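Local coordinates for vacuolar protein-sorting-associated protein 25 (Homo sapiens, PDB 3HTU), which serves as a subunit of ESCRT-II, the complex required to sort endosomal cargo into multivesicular bodies, and is represented here by its C-terminal winged-helix domain, at residues A50-L53 with R54-A58. Numbering follows the deposited sequence.
Sequences ATLL and RALQA
L52 and L56, one helical turn apart on the buried side of helix 49-61, carry the tight part of this local contact. Their side chains lie aslant, with CD2 of L56 meeting CG of L52 at 3.9 Å. With chi1 at 174°, CG of L52 stands beside its own carbonyl carbon, within contact of that methyl group. O of L52 accepts the hydrogen bond from N of L56 at 2.9 Å, the i to i+4 bond of an alpha helix, which also joins L53 to Q57. Branched leucines suit this face because they fill space without bringing in a polar group; A55, also buried, presents a mere methyl group, its CB 3.4 Å from O of L52.

On the outer side the side-chain roots stay close to the backbone and the looseness lies in their polar ends. Q57 N donates to L53 O at 2.8 Å. The glutamine chain runs out extended alongside that carbonyl, CG lying 3.1 Å from L53 O. Its amide NE2 approaches CB of L53 only to 4.2 Å. With an alanine here, the L53 carbonyl and CB would probably lose the cover of the glutamine chain, and I67 its contact with it. R54 touches through its aliphatic root, CG being 3.3 Å from A50 O, while its charged end leads away from the preceding turn, as befits an exposed position.

Within the winged-helix fold, the inner face of helix 49-61 packs on helices 7-19 and 30-35: L52 on I14, A55 on W10; L30 receives L52, L53 and L56. I67 of strand 65-68 meets L53, L56 and Q57.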
# COMPACT_ATOMS: atom_id res chain seq x y z
N ALA A 50 -11.27 0.09 0.20
CA ALA A 50 -12.19 0.46 -0.88
C ALA A 50 -11.87 1.84 -1.46
O ALA A 50 -11.82 2.01 -2.67
CB ALA A 50 -13.63 0.38 -0.41
N THR A 51 -11.65 2.81 -0.58
CA THR A 51 -11.37 4.18 -0.98
C THR A 51 -9.93 4.30 -1.50
O THR A 51 -9.68 5.05 -2.43
CB THR A 51 -11.61 5.16 0.19
OG1 THR A 51 -12.97 5.04 0.66
CG2 THR A 51 -11.36 6.60 -0.24
N LEU A 52 -9.01 3.55 -0.89
CA LEU A 52 -7.63 3.46 -1.32
C LEU A 52 -7.53 2.96 -2.76
O LEU A 52 -6.75 3.50 -3.54
CB LEU A 52 -6.84 2.53 -0.39
CG LEU A 52 -5.40 2.21 -0.79
CD1 LEU A 52 -4.53 3.44 -0.59
CD2 LEU A 52 -4.86 1.00 -0.01
N LEU A 53 -8.28 1.92 -3.09
CA LEU A 53 -8.31 1.44 -4.47
C LEU A 53 -8.82 2.46 -5.49
O LEU A 53 -8.29 2.55 -6.59
CB LEU A 53 -9.08 0.13 -4.60
CG LEU A 53 -8.17 -1.09 -4.45
CD1 LEU A 53 -9.00 -2.32 -4.24
CD2 LEU A 53 -7.18 -1.24 -5.64
N ARG A 54 -9.85 3.23 -5.12
CA ARG A 54 -10.34 4.29 -5.99
C ARG A 54 -9.32 5.45 -6.13
O ARG A 54 -9.25 6.09 -7.18
CB ARG A 54 -11.71 4.81 -5.52
CG ARG A 54 -12.79 3.73 -5.31
CD ARG A 54 -13.60 3.37 -6.56
NE ARG A 54 -14.84 2.67 -6.20
CZ ARG A 54 -15.76 2.22 -7.05
NH1 ARG A 54 -15.62 2.37 -8.37
NH2 ARG A 54 -16.85 1.61 -6.58
N ALA A 55 -8.56 5.71 -5.07
CA ALA A 55 -7.48 6.69 -5.11
C ALA A 55 -6.42 6.20 -6.11
O ALA A 55 -5.96 6.97 -6.95
CB ALA A 55 -6.85 6.87 -3.74
N LEU A 56 -6.07 4.93 -6.00
CA LEU A 56 -5.05 4.31 -6.83
C LEU A 56 -5.48 4.19 -8.30
O LEU A 56 -4.64 4.28 -9.20
CB LEU A 56 -4.71 2.93 -6.28
CG LEU A 56 -3.50 2.74 -5.34
CD1 LEU A 56 -2.94 4.00 -4.74
CD2 LEU A 56 -3.79 1.76 -4.29
N GLN A 57 -6.78 3.99 -8.52
CA GLN A 57 -7.36 3.91 -9.87
C GLN A 57 -7.27 5.26 -10.59
O GLN A 57 -6.96 5.30 -11.79
CB GLN A 57 -8.81 3.38 -9.82
CG GLN A 57 -8.92 1.85 -9.57
CD GLN A 57 -10.25 1.39 -9.00
OE1 GLN A 57 -11.24 2.15 -8.94
NE2 GLN A 57 -10.30 0.13 -8.58
N ALA A 58 -7.51 6.36 -9.88
CA ALA A 58 -7.33 7.70 -10.43
C ALA A 58 -5.87 7.94 -10.80
O ALA A 58 -5.58 8.50 -11.86
CB ALA A 58 -7.84 8.77 -9.47